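PDB 3LOV: protoporphyrinogen oxidase from Exiguobacterium sibiricum, which probably oxidises coproporphyrinogen III to coproporphyrin III with molecular oxygen, using FAD as cofactor, in the coproporphyrin-dependent route to heme b. Local coordinates for residues K5-V10 against P28-T33; L93-L98 against R335-I340; D264-L269 against Y277-L282; V379-V384 against V401-L406. All coordinates share one frame; numbering follows the deposited sequence.

Contact 1. Residues K5-V10 against P28-T33; sequences KRLVIV and PDLNIT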
# COMPACT_ATOMS: atom_id res chain seq x y z
N LYS A 5 -6.99 -33.45 -10.16
CA LYS A 5 -6.02 -32.59 -9.44
C LYS A 5 -6.70 -31.40 -8.80
O LYS A 5 -7.74 -30.94 -9.26
CB LYS A 5 -4.94 -32.05 -10.38
CG LYS A 5 -4.31 -33.05 -11.35
CD LYS A 5 -3.10 -33.72 -10.81
CE LYS A 5 -2.33 -34.45 -11.93
NZ LYS A 5 -1.61 -35.63 -11.36
N ARG A 6 -6.08 -30.88 -7.76
CA ARG A 6 -6.70 -29.87 -6.91
C ARG A 6 -5.73 -28.74 -6.60
O ARG A 6 -4.55 -28.96 -6.26
CB ARG A 6 -7.20 -30.52 -5.62
CG ARG A 6 -8.11 -31.75 -5.86
CD ARG A 6 -8.61 -32.37 -4.56
NE ARG A 6 -9.48 -31.46 -3.82
CZ ARG A 6 -10.75 -31.21 -4.15
NH1 ARG A 6 -11.34 -31.82 -5.22
NH2 ARG A 6 -11.44 -30.36 -3.40
N LEU A 7 -6.24 -27.52 -6.74
CA LEU A 7 -5.55 -26.30 -6.34
C LEU A 7 -6.12 -25.86 -5.00
O LEU A 7 -7.34 -25.74 -4.86
CB LEU A 7 -5.78 -25.20 -7.38
CG LEU A 7 -5.37 -23.76 -7.02
CD1 LEU A 7 -3.89 -23.66 -6.76
CD2 LEU A 7 -5.80 -22.75 -8.12
N VAL A 8 -5.28 -25.62 -4.01
CA VAL A 8 -5.74 -24.98 -2.78
C VAL A 8 -5.06 -23.61 -2.70
O VAL A 8 -3.81 -23.50 -2.77
CB VAL A 8 -5.38 -25.79 -1.48
CG1 VAL A 8 -5.84 -25.04 -0.25
CG2 VAL A 8 -6.01 -27.20 -1.49
N ILE A 9 -5.87 -22.59 -2.55
CA ILE A 9 -5.42 -21.19 -2.41
C ILE A 9 -5.54 -20.90 -0.93
O ILE A 9 -6.58 -21.23 -0.33
CB ILE A 9 -6.32 -20.25 -3.22
CG1 ILE A 9 -6.08 -20.46 -4.71
CG2 ILE A 9 -6.13 -18.74 -2.81
CD1 ILE A 9 -7.24 -19.99 -5.60
N VAL A 10 -4.48 -20.34 -0.34
CA VAL A 10 -4.45 -20.10 1.07
C VAL A 10 -4.44 -18.57 1.34
O VAL A 10 -3.52 -17.87 0.95
CB VAL A 10 -3.24 -20.81 1.77
CG1 VAL A 10 -3.33 -20.62 3.30
CG2 VAL A 10 -3.19 -22.33 1.44
N PRO A 28 -10.54 -24.67 -16.37
CA PRO A 28 -11.90 -25.15 -16.20
C PRO A 28 -12.00 -26.54 -15.52
O PRO A 28 -12.98 -26.81 -14.84
CB PRO A 28 -12.44 -25.20 -17.64
CG PRO A 28 -11.63 -24.18 -18.37
CD PRO A 28 -10.24 -24.34 -17.77
N ASP A 29 -10.99 -27.39 -15.67
CA ASP A 29 -11.03 -28.78 -15.18
C ASP A 29 -10.40 -28.96 -13.80
O ASP A 29 -10.42 -30.06 -13.28
CB ASP A 29 -10.33 -29.73 -16.16
CG ASP A 29 -11.03 -29.82 -17.53
OD1 ASP A 29 -12.26 -29.56 -17.60
OD2 ASP A 29 -10.34 -30.17 -18.53
N LEU A 30 -9.85 -27.90 -13.21
CA LEU A 30 -9.21 -27.98 -11.90
C LEU A 30 -10.12 -27.57 -10.74
O LEU A 30 -10.76 -26.52 -10.75
CB LEU A 30 -7.97 -27.08 -11.87
CG LEU A 30 -6.91 -27.37 -10.81
CD1 LEU A 30 -6.13 -28.60 -11.23
CD2 LEU A 30 -5.99 -26.14 -10.66
N ASN A 31 -10.11 -28.41 -9.71
CA ASN A 31 -10.84 -28.18 -8.47
C ASN A 31 -10.14 -27.10 -7.63
O ASN A 31 -8.92 -27.15 -7.50
CB ASN A 31 -10.89 -29.49 -7.67
CG ASN A 31 -11.49 -30.66 -8.49
OD1 ASN A 31 -12.73 -30.77 -8.60
ND2 ASN A 31 -10.61 -31.47 -9.14
N ILE A 32 -10.92 -26.18 -7.04
CA ILE A 32 -10.35 -24.98 -6.35
C ILE A 32 -10.96 -24.86 -4.98
O ILE A 32 -12.18 -24.79 -4.86
CB ILE A 32 -10.59 -23.67 -7.14
CG1 ILE A 32 -9.92 -23.77 -8.52
CG2 ILE A 32 -10.04 -22.46 -6.34
CD1 ILE A 32 -10.50 -22.88 -9.60
N THR A 33 -10.11 -24.92 -3.96
CA THR A 33 -10.54 -24.66 -2.59
C THR A 33 -9.73 -23.50 -2.03
O THR A 33 -8.53 -23.40 -2.29
CB THR A 33 -10.37 -25.91 -1.71
OG1 THR A 33 -11.12 -27.00 -2.28
CG2 THR A 33 -10.83 -25.66 -0.25
O HOH W 1 -11.78 -29.11 -0.89
O HOH W 2 -9.04 -27.95 -4.23

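Contact 2. Residues L93-L98 against R335-I340; sequences LDTGGL and RAPYSI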
# COMPACT_ATOMS: atom_id res chain seq x y z
N LEU A 93 2.93 18.83 7.73
CA LEU A 93 3.10 19.24 9.12
C LEU A 93 4.49 18.91 9.59
O LEU A 93 4.90 17.74 9.60
CB LEU A 93 2.11 18.50 10.01
CG LEU A 93 2.02 18.85 11.51
CD1 LEU A 93 1.57 20.30 11.73
CD2 LEU A 93 1.03 17.93 12.17
N ASP A 94 5.24 19.93 9.97
CA ASP A 94 6.47 19.73 10.72
C ASP A 94 6.46 20.51 12.04
O ASP A 94 5.42 21.02 12.48
CB ASP A 94 7.66 20.09 9.87
CG ASP A 94 7.72 21.56 9.51
OD1 ASP A 94 7.00 22.42 10.09
OD2 ASP A 94 8.51 21.85 8.59
N THR A 95 7.63 20.61 12.67
CA THR A 95 7.72 21.24 13.97
C THR A 95 7.37 22.72 13.86
O THR A 95 6.86 23.30 14.82
CB THR A 95 9.11 21.04 14.58
OG1 THR A 95 10.10 21.40 13.63
CG2 THR A 95 9.34 19.62 14.93
N GLY A 96 7.57 23.30 12.68
CA GLY A 96 7.17 24.67 12.42
C GLY A 96 5.72 24.90 12.01
O GLY A 96 5.39 26.01 11.59
N GLY A 97 4.86 23.89 12.11
CA GLY A 97 3.44 24.05 11.76
C GLY A 97 2.99 23.40 10.45
O GLY A 97 3.69 22.54 9.89
N LEU A 98 1.83 23.82 9.98
CA LEU A 98 1.19 23.27 8.78
C LEU A 98 1.55 24.11 7.56
O LEU A 98 1.14 25.26 7.46
CB LEU A 98 -0.33 23.26 8.95
CG LEU A 98 -1.12 21.96 9.00
CD1 LEU A 98 -2.60 22.31 8.71
CD2 LEU A 98 -0.62 20.88 8.05
N ARG A 335 10.09 13.84 12.46
CA ARG A 335 10.75 14.58 13.53
C ARG A 335 9.81 15.37 14.44
O ARG A 335 10.24 15.78 15.51
CB ARG A 335 11.83 15.52 12.96
CG ARG A 335 12.92 14.79 12.25
CD ARG A 335 13.75 15.72 11.34
NE ARG A 335 14.62 14.88 10.53
CZ ARG A 335 14.22 14.12 9.52
NH1 ARG A 335 12.92 14.10 9.17
NH2 ARG A 335 15.10 13.37 8.85
N ALA A 336 8.56 15.58 14.04
CA ALA A 336 7.67 16.53 14.74
C ALA A 336 7.04 15.85 15.94
O ALA A 336 6.92 14.64 15.93
CB ALA A 336 6.57 17.09 13.79
N PRO A 337 6.58 16.61 16.95
CA PRO A 337 6.06 15.94 18.17
C PRO A 337 4.60 15.48 18.08
O PRO A 337 3.72 16.05 18.73
CB PRO A 337 6.27 17.02 19.24
CG PRO A 337 6.13 18.31 18.49
CD PRO A 337 6.76 18.06 17.16
N TYR A 338 4.34 14.44 17.27
CA TYR A 338 2.99 13.92 17.04
C TYR A 338 3.01 12.41 16.94
O TYR A 338 3.99 11.84 16.53
CB TYR A 338 2.40 14.49 15.74
CG TYR A 338 2.32 15.98 15.72
CD1 TYR A 338 1.26 16.63 16.35
CD2 TYR A 338 3.28 16.74 15.11
CE1 TYR A 338 1.16 18.00 16.37
CE2 TYR A 338 3.21 18.12 15.13
CZ TYR A 338 2.13 18.75 15.76
OH TYR A 338 2.03 20.12 15.79
N SER A 339 1.91 11.79 17.33
CA SER A 339 1.70 10.38 17.13
C SER A 339 1.22 10.07 15.72
O SER A 339 1.59 9.04 15.17
CB SER A 339 0.67 9.88 18.14
OG SER A 339 1.13 10.10 19.47
N ILE A 340 0.42 10.94 15.10
CA ILE A 340 -0.08 10.67 13.76
C ILE A 340 0.94 10.93 12.64
O ILE A 340 1.68 11.91 12.68
CB ILE A 340 -1.42 11.38 13.46
CG1 ILE A 340 -1.30 12.90 13.36
CG2 ILE A 340 -2.43 11.05 14.52
CD1 ILE A 340 -2.70 13.60 13.16
O HOH W 3 3.73 21.69 14.42

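Contact 3. Residues D264-L269 against Y277-L282; sequences DGRYRL and YADYVL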
# COMPACT_ATOMS: atom_id res chain seq x y z
N ASP A 264 3.47 -38.19 -1.21
CA ASP A 264 4.02 -38.80 -2.42
C ASP A 264 3.76 -37.98 -3.71
O ASP A 264 3.16 -38.46 -4.68
CB ASP A 264 3.46 -40.24 -2.56
CG ASP A 264 3.71 -41.10 -1.28
OD1 ASP A 264 4.88 -41.22 -0.87
OD2 ASP A 264 2.75 -41.64 -0.68
N GLY A 265 4.25 -36.74 -3.72
CA GLY A 265 4.11 -35.89 -4.91
C GLY A 265 2.98 -34.86 -4.75
O GLY A 265 3.00 -33.81 -5.36
N ARG A 266 2.00 -35.17 -3.92
CA ARG A 266 0.93 -34.24 -3.61
C ARG A 266 1.21 -33.70 -2.20
O ARG A 266 2.24 -34.01 -1.61
CB ARG A 266 -0.44 -34.97 -3.67
CG ARG A 266 -0.72 -35.86 -4.93
CD ARG A 266 -2.16 -36.47 -4.95
NE ARG A 266 -3.18 -35.41 -5.03
CZ ARG A 266 -4.39 -35.42 -4.45
NH1 ARG A 266 -4.83 -36.45 -3.74
NH2 ARG A 266 -5.18 -34.37 -4.61
N TYR A 267 0.29 -32.94 -1.65
CA TYR A 267 0.48 -32.39 -0.32
C TYR A 267 -0.75 -32.64 0.51
O TYR A 267 -1.88 -32.62 0.01
CB TYR A 267 0.77 -30.87 -0.43
CG TYR A 267 2.05 -30.61 -1.16
CD1 TYR A 267 3.27 -30.74 -0.51
CD2 TYR A 267 2.06 -30.22 -2.50
CE1 TYR A 267 4.47 -30.54 -1.20
CE2 TYR A 267 3.24 -30.00 -3.17
CZ TYR A 267 4.45 -30.16 -2.50
OH TYR A 267 5.65 -29.93 -3.17
N ARG A 268 -0.51 -32.84 1.80
CA ARG A 268 -1.55 -32.95 2.76
C ARG A 268 -1.50 -31.66 3.56
O ARG A 268 -0.46 -31.36 4.16
CB ARG A 268 -1.30 -34.15 3.66
CG ARG A 268 -2.28 -34.27 4.79
CD ARG A 268 -2.12 -35.63 5.50
NE ARG A 268 -2.80 -35.61 6.79
CZ ARG A 268 -3.25 -36.69 7.45
NH1 ARG A 268 -3.11 -37.92 6.95
NH2 ARG A 268 -3.84 -36.54 8.61
N LEU A 269 -2.61 -30.92 3.56
CA LEU A 269 -2.67 -29.60 4.22
C LEU A 269 -3.46 -29.73 5.50
O LEU A 269 -4.64 -30.09 5.49
CB LEU A 269 -3.28 -28.56 3.29
CG LEU A 269 -2.37 -27.84 2.28
CD1 LEU A 269 -1.44 -28.72 1.51
CD2 LEU A 269 -3.26 -27.07 1.30
N TYR A 277 -6.28 -32.18 0.58
CA TYR A 277 -5.19 -32.72 -0.26
C TYR A 277 -5.06 -31.86 -1.49
O TYR A 277 -6.06 -31.48 -2.10
CB TYR A 277 -5.42 -34.21 -0.62
CG TYR A 277 -5.41 -35.13 0.61
CD1 TYR A 277 -4.22 -35.58 1.16
CD2 TYR A 277 -6.57 -35.49 1.22
CE1 TYR A 277 -4.22 -36.40 2.29
CE2 TYR A 277 -6.59 -36.28 2.35
CZ TYR A 277 -5.43 -36.74 2.88
OH TYR A 277 -5.48 -37.55 3.99
N ALA A 278 -3.84 -31.49 -1.83
CA ALA A 278 -3.62 -30.57 -2.96
C ALA A 278 -2.49 -31.02 -3.89
O ALA A 278 -1.54 -31.68 -3.45
CB ALA A 278 -3.31 -29.18 -2.43
N ASP A 279 -2.61 -30.67 -5.16
CA ASP A 279 -1.52 -30.78 -6.09
C ASP A 279 -0.81 -29.43 -6.23
O ASP A 279 0.41 -29.39 -6.31
CB ASP A 279 -2.05 -31.26 -7.42
CG ASP A 279 -2.79 -32.57 -7.26
OD1 ASP A 279 -2.11 -33.62 -7.29
OD2 ASP A 279 -4.01 -32.53 -6.98
N TYR A 280 -1.59 -28.33 -6.23
CA TYR A 280 -1.03 -26.98 -6.33
C TYR A 280 -1.46 -26.19 -5.13
O TYR A 280 -2.61 -26.28 -4.71
CB TYR A 280 -1.49 -26.33 -7.62
CG TYR A 280 -1.24 -27.21 -8.81
CD1 TYR A 280 0.07 -27.42 -9.30
CD2 TYR A 280 -2.28 -27.88 -9.43
CE1 TYR A 280 0.29 -28.27 -10.41
CE2 TYR A 280 -2.06 -28.72 -10.53
CZ TYR A 280 -0.78 -28.91 -11.01
OH TYR A 280 -0.61 -29.74 -12.08
N VAL A 281 -0.52 -25.46 -4.54
CA VAL A 281 -0.80 -24.61 -3.41
C VAL A 281 -0.35 -23.17 -3.72
O VAL A 281 0.82 -22.97 -4.10
CB VAL A 281 -0.08 -25.11 -2.14
CG1 VAL A 281 -0.54 -24.29 -0.89
CG2 VAL A 281 -0.32 -26.61 -1.93
N LEU A 282 -1.26 -22.21 -3.58
CA LEU A 282 -0.92 -20.78 -3.68
C LEU A 282 -1.05 -20.18 -2.29
O LEU A 282 -2.15 -20.06 -1.72
CB LEU A 282 -1.77 -20.01 -4.73
CG LEU A 282 -1.34 -18.53 -5.02
CD1 LEU A 282 0.02 -18.37 -5.79
CD2 LEU A 282 -2.42 -17.80 -5.81
O HOH W 4 -3.30 -38.75 4.22

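Contact 4. Residues V379-V384 against V401-L406; sequences VLQQAV and VIISRL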
# COMPACT_ATOMS: atom_id res chain seq x y z
N VAL A 379 -6.16 4.72 24.69
CA VAL A 379 -4.84 5.35 24.56
C VAL A 379 -4.53 5.83 23.12
O VAL A 379 -4.01 6.92 22.90
CB VAL A 379 -3.73 4.42 25.07
CG1 VAL A 379 -2.39 4.96 24.73
CG2 VAL A 379 -3.84 4.25 26.58
N LEU A 380 -4.88 5.01 22.14
CA LEU A 380 -4.74 5.35 20.71
C LEU A 380 -5.63 6.55 20.34
O LEU A 380 -5.21 7.51 19.72
CB LEU A 380 -5.12 4.14 19.88
CG LEU A 380 -4.90 4.09 18.38
CD1 LEU A 380 -3.48 4.58 17.99
CD2 LEU A 380 -5.12 2.65 17.94
N GLN A 381 -6.88 6.49 20.76
CA GLN A 381 -7.81 7.56 20.50
C GLN A 381 -7.36 8.88 21.13
O GLN A 381 -7.41 9.94 20.49
CB GLN A 381 -9.16 7.19 21.05
CG GLN A 381 -10.16 8.29 20.93
CD GLN A 381 -11.55 7.76 20.98
OE1 GLN A 381 -11.76 6.54 20.93
NE2 GLN A 381 -12.53 8.66 21.10
N GLN A 382 -6.92 8.81 22.38
CA GLN A 382 -6.51 10.01 23.10
C GLN A 382 -5.28 10.66 22.43
O GLN A 382 -5.26 11.87 22.24
CB GLN A 382 -6.26 9.67 24.59
CG GLN A 382 -5.82 10.85 25.48
CD GLN A 382 -6.72 12.07 25.36
OE1 GLN A 382 -6.24 13.20 25.31
NE2 GLN A 382 -8.04 11.84 25.29
N ALA A 383 -4.30 9.86 22.02
CA ALA A 383 -3.13 10.37 21.31
C ALA A 383 -3.54 11.06 20.00
O ALA A 383 -3.08 12.17 19.72
CB ALA A 383 -2.15 9.24 21.03
N VAL A 384 -4.39 10.41 19.22
CA VAL A 384 -4.86 10.99 17.95
C VAL A 384 -5.61 12.30 18.22
O VAL A 384 -5.41 13.31 17.52
CB VAL A 384 -5.73 9.98 17.12
CG1 VAL A 384 -6.46 10.69 15.94
CG2 VAL A 384 -4.88 8.87 16.55
N VAL A 401 -16.02 7.34 16.67
CA VAL A 401 -14.66 6.99 16.31
C VAL A 401 -14.61 5.53 15.83
O VAL A 401 -15.22 4.68 16.43
CB VAL A 401 -13.69 7.28 17.48
CG1 VAL A 401 -12.26 7.05 17.09
CG2 VAL A 401 -13.85 8.72 17.91
N ILE A 402 -13.92 5.28 14.72
CA ILE A 402 -13.77 3.93 14.16
C ILE A 402 -12.28 3.66 14.09
O ILE A 402 -11.53 4.37 13.37
CB ILE A 402 -14.42 3.81 12.72
CG1 ILE A 402 -15.92 4.21 12.75
CG2 ILE A 402 -14.21 2.36 12.11
CD1 ILE A 402 -16.49 4.84 11.36
N ILE A 403 -11.84 2.66 14.86
CA ILE A 403 -10.44 2.28 14.97
C ILE A 403 -10.19 0.94 14.26
O ILE A 403 -10.93 -0.01 14.47
CB ILE A 403 -10.02 2.14 16.47
CG1 ILE A 403 -9.94 3.51 17.15
CG2 ILE A 403 -8.68 1.47 16.59
CD1 ILE A 403 -9.78 3.41 18.69
N SER A 404 -9.19 0.88 13.40
CA SER A 404 -8.83 -0.36 12.72
C SER A 404 -7.33 -0.55 12.82
O SER A 404 -6.59 0.43 12.90
CB SER A 404 -9.24 -0.31 11.26
OG SER A 404 -10.61 0.06 11.18
N ARG A 405 -6.89 -1.79 12.86
CA ARG A 405 -5.48 -2.12 13.13
C ARG A 405 -5.03 -3.12 12.09
O ARG A 405 -5.64 -4.16 11.93
CB ARG A 405 -5.29 -2.72 14.54
CG ARG A 405 -5.42 -1.72 15.70
CD ARG A 405 -5.29 -2.41 17.06
NE ARG A 405 -5.33 -1.46 18.17
CZ ARG A 405 -6.43 -0.99 18.73
NH1 ARG A 405 -7.62 -1.38 18.30
NH2 ARG A 405 -6.34 -0.13 19.76
N LEU A 406 -3.95 -2.78 11.39
CA LEU A 406 -3.39 -3.60 10.35
C LEU A 406 -2.01 -4.06 10.81
O LEU A 406 -0.99 -3.37 10.56
CB LEU A 406 -3.34 -2.81 9.06
CG LEU A 406 -4.75 -2.33 8.64
CD1 LEU A 406 -5.06 -0.85 9.08
CD2 LEU A 406 -4.86 -2.48 7.17

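Contact 1. Residues K5-V10 against P28-T33
Leu7 sits between Asn31 and Thr33 where strand 6-10 runs parallel to strand 31-35, the pair of strands in the first beta-alpha-beta unit of the Rossmann-type FAD domain. Helix 14-26 makes the crossover and packs on Leu7, Ile9 and Ile32. The amide of Leu7 donates to Asn31 O at 2.8 Å, and Leu7 O takes Thr33 N at 3.0 Å. One step on, Ile9 N reaches Thr33 O at 2.8 Å.

From CB outward, the Asn31 side chain first lies over one face of the Arg6 guanidinium, CB 3.4 Å from Arg6 NH1; CG and OD1 stay near the same nitrogen. With CG beside the backbone N (chi1 -55°), the amide turns back toward the start of strand 6-10. There its tip, ND2, donates to Lys5 O at 2.9 Å, nearly straight (166°) and in the plane of the amide, though from above the plane of the Lys5 carbonyl. ND2 also binds Ser3 O.

On the face with Leu7 and Ile32, Leu30 CD2 presses tightly on Leu7 CB at 3.4 Å. On the Arg6 face, a water in the guanidinium plane accepts from Arg6 NH2 at 2.8 Å and bonds Thr33 OG1 at 2.6 Å.

Contact 2. Residues L93-L98 against R335-I340
Tyr338 is met twice by residues 93-94, and its polar link to them runs through a water. A methyl of Leu93, CD2, stands over one face of the ring in a CH-pi contact, 3.8 Å from the centroid of the Tyr338 ring and 16° off the ring normal. The leucine crosses the tyrosine at about a right angle; its CG, anti to the backbone N (chi1 -175°), carries the methyls out to the ring. At the ring edge a water lying in plane bonds Tyr338 OH at 2.7 Å and donates to Asp94 O, also at 2.7 Å. Lys390 adds a weak bond to the same hydroxyl.

Beside this, the Thr95 methyl CG2 packs on Ala336 CA (3.5 Å) and on the proline ring at Pro337 CD (3.8 Å). Ala336 CB fills in against Asp94 C and Thr95 N, and it also lies at the edge of the Tyr338 ring. Pro337 centres an inverse gamma turn, closed by Tyr338 N to Ala336 O (2.9 Å).

The turn from Asp94 to Gly97 is a type I beta turn joining strands 90-94 and 97-100, so the contact packs the tip of a beta hairpin at the margin of a mixed sheet against the loop between strands 329-332 and 340-345.

Contact 3. Residues D264-L269 against Y277-L282
Arg266 grips the carboxylate of Asp279 side-on with two nitrogens in a salt bridge: NE to OD1 at 3.1 Å and NH2 to OD2 at 3.2 Å. The chain of Arg266 runs extended to CD and then bends (chi3 64°), which lays the guanidinium beside the acid. Both oxygens are met on their syn sides and close to the guanidinium plane, but the two flat groups are not coplanar, and each nitrogen comes in well out of the carboxylate plane. OD2 also accepts the backbone N of Arg6, which ties the acid to strand 6-10.

Strands 266-270 and 276-278 form a beta hairpin, here held by the hydrogen-bonded pair Tyr267 and Ala278. Tyr267 N donates to Ala278 O at 2.9 Å, and Ala278 N returns a bond of equal length to Tyr267 O. After Asp279 the chain passes to strand 280-283 of the parallel sheet.

Next along, Arg268 and Tyr277 run alongside each other in the same direction. A chi1 near trans (175°) swings the arginine away from its backbone N; Arg268 CG comes to 3.8 Å from Tyr277 CE1, and the extended chain runs on along the ring. Its guanidinium stands steeply to the Tyr277 ring, the planes 76° apart. A water accepts from Arg268 NH1 and bonds Tyr277 OH. On the face with Tyr267 and Ala278 the contacts turn apolar: Leu269 CD1 and Val281 CG2 meet tip to tip at 4.2 Å, and Leu269 CD2 reaches Ala278 CB at 4.3 Å.

Contact 4. Residues V379-V384 against V401-L406
The guanidinium of Arg405 has Leu380 CD2 over one face, while each of its three nitrogens has a partner: NH1 forms a salt bridge with Asp377, NH2 donates to Glu375 O, and NE to Val373 O. Those three partners lie at the start of helix 377-392 or in the chain just before it, so the arginine pins that part of the chain to strand 400-411. The contact is helix-on-sheet packing: the helix lies across the outermost strand of a mixed sheet; the axes of the two short segments come within 10.3 Å, and their directions are 114° apart.

Leu380 reaches from the helix and Arg405 from the strand. The methyl CD2 of Leu380 approaches Arg405 NH2 most closely, at 3.5 Å, and Arg405 CZ is 3.9 Å from the same methyl. Three bonded nitrogens should fix the rotation of the group and so keep this face turned to the leucine. The same CD2 also touches Ile403 CG2 at 4.0 Å, and Leu380 packs further on Ala311 and Val364, in other strands of the sheet.

One residue along the helix, the side chain of Gln381 leaves on the far side from its backbone N (chi1 175°) and stays extended, which carries its amide across to Val401 on the strand. There the group spans both valine methyls: Gln381 OE1 stands 3.9 Å from Val401 CG1, and Gln381 NE2 stands 3.5 Å from Val401 CG2.

The four contacts fall into two pairs. Contacts 1 and 3, with centres about 10 Å apart, both reach the parallel sheet in which strands 6-10 and 280-283 are neighbours: Val10 N probably bonds Leu282 O at 2.7 Å, and Val8 CG2 packs on Ala278 CB at 3.5 Å. Contacts 2 and 4, centres about 18 Å apart, both reach the mixed sheet and meet where Ile340 CG2 touches Val384 CG2 at 3.9 Å. Between the pairs lies the FAD, touched by Val10 of contact 1 and by Leu406 of contact 4; the nearest atoms of contacts 1 and 4 are about 17 Å apart. Contact 2 lies farther out, about 50 Å from contact 1 between centres and across the centre of the chain.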